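Local coordinates for VirX1 (Cyanophage Syn10, PDB 6QGM), which iodinates diverse substrates as a marine viral halogenase, probably by flavin-dependent chemistry like that of its tryptophan halogenase relatives, at residues B[73-85]-B[267-280]. Residues are numbered along the deposited sequence; the frame is centred on the assembly and turned at random.
Sequences ATYKNSIRFTNFR and MHNVTDCHAMKNGW
The axes of strands 78-82 and 270-275 approach to 4.6 Å with their directions 23° apart, and the two strands form the parallel pair of an otherwise antiparallel seven-stranded mixed sheet within the flavin-dependent halogenase fold. The register pairs Ile79 with Thr271 and Phe81 with Cys273. Bonds alternate as parallel pairing requires: Arg80 gives its N to Thr271 O (2.9 Å) and receives Cys273 N on its own O, and Ala275 N then reaches Thr82 O. Upstream, Asn77 N donates to Asn269 O at 2.7 Å.

One face carries Arg80, Thr82, Asp272 and His274. Asp272 swings its carboxylate toward Thr82 because CG lies opposite the backbone N (chi1 -175°), and Thr82 OG1 donates to Asp272 OD1 at 2.8 Å, on the syn side but 22° out of the carboxylate plane. Arg80 lays its guanidinium over Val270 CG2, while its NE makes a salt bridge with Glu93 of the flanking strand 91-95; its aliphatic CG, rather than its charged end, borders Asp272.

On the other face Cys273 lies obliquely beside the Phe81 ring, its SG 3.7 Å from Ile79 CG2. Past the strand end, Phe84 is sandwiched: Ala275 CB sits over one ring face, 3.6 Å from the centroid, and Phe81 CD1 over the opposite one, while Trp280 CB touches Phe84 CZ. Asn83 CB packs over the His274 ring, and the same side chain closes the pairing with ND2 donating to Ala275 O at 2.9 Å, the acceptor lying almost in the amide plane.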
loop_
_atom_site.group_PDB
_atom_site.type_symbol
_atom_site.label_atom_id
_atom_site.label_comp_id
_atom_site.label_asym_id
_atom_site.label_seq_id
_atom_site.Cartn_x
_atom_site.Cartn_y
_atom_site.Cartn_z
ATOM N N ALA B 73 -17.757 7.899 -38.790
ATOM C CA ALA B 73 -16.818 7.211 -37.885
ATOM C C ALA B 73 -15.851 6.394 -38.733
ATOM O O ALA B 73 -16.239 5.955 -39.832
ATOM C CB ALA B 73 -17.557 6.344 -36.897
ATOM N N THR B 74 -14.621 6.248 -38.252
ATOM C CA THR B 74 -13.628 5.276 -38.760
ATOM C C THR B 74 -13.082 4.508 -37.563
ATOM O O THR B 74 -13.461 4.859 -36.423
ATOM C CB THR B 74 -12.546 5.961 -39.605
ATOM O OG1 THR B 74 -11.708 6.728 -38.741
ATOM C CG2 THR B 74 -13.127 6.830 -40.696
ATOM N N TYR B 75 -12.266 3.486 -37.830
ATOM C CA TYR B 75 -11.681 2.573 -36.812
ATOM C C TYR B 75 -10.323 3.110 -36.364
ATOM O O TYR B 75 -9.665 3.839 -37.123
ATOM C CB TYR B 75 -11.567 1.143 -37.355
ATOM C CG TYR B 75 -12.860 0.372 -37.376
ATOM C CD1 TYR B 75 -13.497 0.033 -36.192
ATOM C CD2 TYR B 75 -13.438 -0.044 -38.561
ATOM C CE1 TYR B 75 -14.674 -0.697 -36.182
ATOM C CE2 TYR B 75 -14.612 -0.779 -38.565
ATOM C CZ TYR B 75 -15.233 -1.102 -37.374
ATOM O OH TYR B 75 -16.392 -1.808 -37.350
ATOM N N LYS B 76 -9.937 2.723 -35.151
ATOM C CA LYS B 76 -8.687 3.159 -34.481
ATOM C C LYS B 76 -8.075 1.978 -33.710
ATOM O O LYS B 76 -8.723 1.485 -32.762
ATOM C CB LYS B 76 -9.011 4.312 -33.542
ATOM C CG LYS B 76 -7.806 4.918 -32.845
ATOM C CD LYS B 76 -8.184 5.606 -31.556
ATOM C CE LYS B 76 -6.983 5.949 -30.719
ATOM N NZ LYS B 76 -7.412 6.466 -29.405
ATOM N N ASN B 77 -6.860 1.576 -34.085
ATOM C CA ASN B 77 -6.180 0.374 -33.538
ATOM C C ASN B 77 -5.001 0.779 -32.639
ATOM O O ASN B 77 -4.504 -0.098 -31.910
ATOM C CB ASN B 77 -5.741 -0.544 -34.680
ATOM C CG ASN B 77 -6.912 -1.241 -35.332
ATOM O OD1 ASN B 77 -7.686 -0.609 -36.047
ATOM N ND2 ASN B 77 -7.069 -2.530 -35.064
ATOM N N SER B 78 -4.584 2.043 -32.663
ATOM C CA SER B 78 -3.364 2.531 -31.984
ATOM C C SER B 78 -3.384 4.059 -31.870
ATOM O O SER B 78 -4.026 4.717 -32.712
ATOM C CB SER B 78 -2.131 2.059 -32.726
ATOM O OG SER B 78 -0.951 2.402 -32.012
ATOM N N ILE B 79 -2.699 4.595 -30.855
ATOM C CA ILE B 79 -2.217 6.008 -30.826
ATOM C C ILE B 79 -0.773 5.997 -31.323
ATOM O O ILE B 79 0.050 5.262 -30.756
ATOM C CB ILE B 79 -2.306 6.645 -29.431
ATOM C CG1 ILE B 79 -3.679 6.442 -28.789
ATOM C CG2 ILE B 79 -1.955 8.118 -29.514
ATOM C CD1 ILE B 79 -3.785 7.005 -27.390
ATOM N N ARG B 80 -0.485 6.804 -32.336
ATOM C CA ARG B 80 0.863 6.943 -32.936
ATOM C C ARG B 80 1.490 8.240 -32.413
ATOM O O ARG B 80 0.795 9.262 -32.385
ATOM C CB ARG B 80 0.732 6.935 -34.459
ATOM C CG ARG B 80 1.991 7.357 -35.189
ATOM C CD ARG B 80 1.866 7.073 -36.664
ATOM N NE ARG B 80 1.703 5.642 -36.855
ATOM C CZ ARG B 80 1.110 5.070 -37.891
ATOM N NH1 ARG B 80 0.619 5.801 -38.868
ATOM N NH2 ARG B 80 1.011 3.755 -37.949
ATOM N N PHE B 81 2.760 8.188 -32.012
ATOM C CA PHE B 81 3.544 9.350 -31.517
ATOM C C PHE B 81 4.683 9.625 -32.497
ATOM O O PHE B 81 5.727 8.942 -32.455
ATOM C CB PHE B 81 4.032 9.092 -30.090
ATOM C CG PHE B 81 2.904 8.924 -29.101
ATOM C CD1 PHE B 81 2.203 10.025 -28.625
ATOM C CD2 PHE B 81 2.514 7.661 -28.670
ATOM C CE1 PHE B 81 1.155 9.864 -27.728
ATOM C CE2 PHE B 81 1.472 7.504 -27.765
ATOM C CZ PHE B 81 0.790 8.603 -27.300
ATOM N N THR B 82 4.456 10.603 -33.370
ATOM C CA THR B 82 5.472 11.185 -34.282
ATOM C C THR B 82 6.125 12.378 -33.578
ATOM O O THR B 82 5.399 13.172 -32.965
ATOM C CB THR B 82 4.851 11.568 -35.629
ATOM O OG1 THR B 82 4.162 10.411 -36.134
ATOM C CG2 THR B 82 5.868 12.083 -36.626
ATOM N N ASN B 83 7.457 12.438 -33.621
ATOM C CA ASN B 83 8.298 13.624 -33.290
ATOM C C ASN B 83 8.435 13.823 -31.768
ATOM O O ASN B 83 8.959 14.856 -31.386
ATOM C CB ASN B 83 7.743 14.881 -33.971
ATOM C CG ASN B 83 8.820 15.816 -34.470
ATOM O OD1 ASN B 83 9.815 15.376 -35.019
ATOM N ND2 ASN B 83 8.628 17.109 -34.307
ATOM N N PHE B 84 8.061 12.846 -30.938
ATOM C CA PHE B 84 7.936 13.001 -29.466
ATOM C C PHE B 84 9.227 12.644 -28.723
ATOM O O PHE B 84 9.452 13.223 -27.641
ATOM C CB PHE B 84 6.795 12.155 -28.904
ATOM C CG PHE B 84 5.581 12.963 -28.522
ATOM C CD1 PHE B 84 4.582 13.218 -29.450
ATOM C CD2 PHE B 84 5.443 13.468 -27.236
ATOM C CE1 PHE B 84 3.475 13.969 -29.101
ATOM C CE2 PHE B 84 4.330 14.212 -26.887
ATOM C CZ PHE B 84 3.351 14.473 -27.825
ATOM N N ARG B 85 10.027 11.708 -29.222
ATOM C CA ARG B 85 11.237 11.238 -28.495
ATOM C C ARG B 85 12.335 12.286 -28.621
ATOM O O ARG B 85 12.866 12.712 -27.577
ATOM C CB ARG B 85 11.763 9.897 -29.012
ATOM C CG ARG B 85 12.977 9.404 -28.232
ATOM C CD ARG B 85 13.500 8.023 -28.597
ATOM N NE ARG B 85 13.989 7.949 -29.982
ATOM C CZ ARG B 85 13.401 7.288 -30.964
ATOM N NH1 ARG B 85 12.296 6.613 -30.739
ATOM N NH2 ARG B 85 13.931 7.293 -32.169
ATOM N N MET B 267 -6.630 7.898 -44.707
ATOM C CA MET B 267 -7.629 7.550 -43.665
ATOM C C MET B 267 -7.056 6.452 -42.773
ATOM O O MET B 267 -7.422 5.273 -42.936
ATOM C CB MET B 267 -8.948 7.090 -44.287
ATOM C CG MET B 267 -10.059 7.000 -43.288
ATOM S SD MET B 267 -11.537 6.312 -44.037
ATOM C CE MET B 267 -11.740 7.434 -45.424
ATOM N N HIS B 268 -6.190 6.846 -41.841
ATOM C CA HIS B 268 -5.386 5.915 -41.017
ATOM C C HIS B 268 -6.231 5.291 -39.906
ATOM O O HIS B 268 -7.073 5.974 -39.294
ATOM C CB HIS B 268 -4.115 6.604 -40.511
ATOM C CG HIS B 268 -3.132 6.833 -41.610
ATOM N ND1 HIS B 268 -2.160 7.784 -41.541
ATOM C CD2 HIS B 268 -2.996 6.250 -42.821
ATOM C CE1 HIS B 268 -1.457 7.775 -42.651
ATOM N NE2 HIS B 268 -1.949 6.845 -43.448
ATOM N N ASN B 269 -6.027 3.982 -39.783
ATOM C CA ASN B 269 -6.167 3.097 -38.601
ATOM C C ASN B 269 -5.794 3.723 -37.236
ATOM O O ASN B 269 -5.921 2.988 -36.244
ATOM C CB ASN B 269 -5.199 1.939 -38.833
ATOM C CG ASN B 269 -5.826 0.594 -38.599
ATOM O OD1 ASN B 269 -6.958 0.509 -38.131
ATOM N ND2 ASN B 269 -5.092 -0.449 -38.943
ATOM N N VAL B 270 -5.252 4.952 -37.158
ATOM C CA VAL B 270 -4.649 5.492 -35.897
ATOM C C VAL B 270 -4.951 6.987 -35.699
ATOM O O VAL B 270 -5.157 7.700 -36.692
ATOM C CB VAL B 270 -3.126 5.261 -35.847
ATOM C CG1 VAL B 270 -2.754 3.808 -36.102
ATOM C CG2 VAL B 270 -2.375 6.186 -36.793
ATOM N N THR B 271 -4.951 7.425 -34.435
ATOM C CA THR B 271 -4.805 8.842 -34.018
ATOM C C THR B 271 -3.303 9.150 -33.931
ATOM O O THR B 271 -2.636 8.541 -33.084
ATOM C CB THR B 271 -5.522 9.136 -32.692
ATOM O OG1 THR B 271 -6.872 8.682 -32.727
ATOM C CG2 THR B 271 -5.559 10.607 -32.372
ATOM N N ASP B 272 -2.791 10.012 -34.812
ATOM C CA ASP B 272 -1.380 10.485 -34.784
ATOM C C ASP B 272 -1.298 11.716 -33.885
ATOM O O ASP B 272 -2.168 12.601 -33.978
ATOM C CB ASP B 272 -0.812 10.813 -36.167
ATOM C CG ASP B 272 0.666 11.182 -36.164
ATOM O OD1 ASP B 272 1.429 10.555 -35.417
ATOM O OD2 ASP B 272 1.043 12.088 -36.927
ATOM N N CYS B 273 -0.268 11.746 -33.042
ATOM C CA CYS B 273 0.087 12.866 -32.145
ATOM C C CYS B 273 1.490 13.324 -32.520
ATOM O O CYS B 273 2.443 12.582 -32.287
ATOM C CB CYS B 273 -0.007 12.415 -30.695
ATOM S SG CYS B 273 -1.614 11.672 -30.303
ATOM N N HIS B 274 1.577 14.489 -33.140
ATOM C CA HIS B 274 2.825 15.080 -33.675
ATOM C C HIS B 274 3.320 16.158 -32.707
ATOM O O HIS B 274 2.662 17.203 -32.620
ATOM C CB HIS B 274 2.577 15.660 -35.063
ATOM C CG HIS B 274 3.833 16.082 -35.726
ATOM N ND1 HIS B 274 4.382 15.365 -36.739
ATOM C CD2 HIS B 274 4.656 17.125 -35.502
ATOM C CE1 HIS B 274 5.485 15.960 -37.155
ATOM N NE2 HIS B 274 5.683 17.027 -36.397
ATOM N N ALA B 275 4.431 15.924 -32.006
ATOM C CA ALA B 275 5.008 16.901 -31.058
ATOM C C ALA B 275 5.556 18.092 -31.847
ATOM O O ALA B 275 6.296 17.862 -32.832
ATOM C CB ALA B 275 6.069 16.261 -30.221
ATOM N N MET B 276 5.186 19.303 -31.426
ATOM C CA MET B 276 5.546 20.601 -32.062
ATOM C C MET B 276 6.481 21.368 -31.123
ATOM O O MET B 276 6.971 20.742 -30.160
ATOM C CB MET B 276 4.286 21.424 -32.334
ATOM C CG MET B 276 3.253 20.667 -33.136
ATOM S SD MET B 276 3.482 20.896 -34.882
ATOM C CE MET B 276 2.766 22.531 -35.091
ATOM N N LYS B 277 6.726 22.659 -31.378
ATOM C CA LYS B 277 7.708 23.464 -30.594
ATOM C C LYS B 277 7.164 23.748 -29.186
ATOM O O LYS B 277 7.986 23.772 -28.256
ATOM C CB LYS B 277 8.085 24.753 -31.339
ATOM C CG LYS B 277 8.942 24.535 -32.579
ATOM C CD LYS B 277 9.069 25.735 -33.481
ATOM C CE LYS B 277 10.350 25.693 -34.293
ATOM N NZ LYS B 277 10.401 26.782 -35.297
ATOM N N ASN B 278 5.843 23.924 -29.043
ATOM C CA ASN B 278 5.181 24.383 -27.791
ATOM C C ASN B 278 3.981 23.503 -27.446
ATOM O O ASN B 278 3.117 23.980 -26.690
ATOM C CB ASN B 278 4.746 25.851 -27.882
ATOM C CG ASN B 278 5.863 26.744 -28.363
ATOM O OD1 ASN B 278 6.773 27.077 -27.610
ATOM N ND2 ASN B 278 5.808 27.102 -29.629
ATOM N N GLY B 279 3.943 22.265 -27.937
ATOM C CA GLY B 279 2.861 21.297 -27.658
ATOM C C GLY B 279 2.858 20.166 -28.664
ATOM O O GLY B 279 3.950 19.637 -28.970
ATOM N N TRP B 280 1.684 19.798 -29.166
ATOM C CA TRP B 280 1.513 18.656 -30.106
ATOM C C TRP B 280 0.217 18.851 -30.912
ATOM O O TRP B 280 -0.696 19.531 -30.419
ATOM C CB TRP B 280 1.549 17.326 -29.336
ATOM C CG TRP B 280 0.351 17.149 -28.478
ATOM C CD1 TRP B 280 0.137 17.700 -27.253
ATOM C CD2 TRP B 280 -0.844 16.430 -28.808
ATOM N NE1 TRP B 280 -1.100 17.357 -26.788
ATOM C CE2 TRP B 280 -1.730 16.586 -27.723
ATOM C CE3 TRP B 280 -1.248 15.654 -29.897
ATOM C CZ2 TRP B 280 -2.990 15.998 -27.709
ATOM C CZ3 TRP B 280 -2.491 15.055 -29.869
ATOM C CH2 TRP B 280 -3.350 15.239 -28.796
#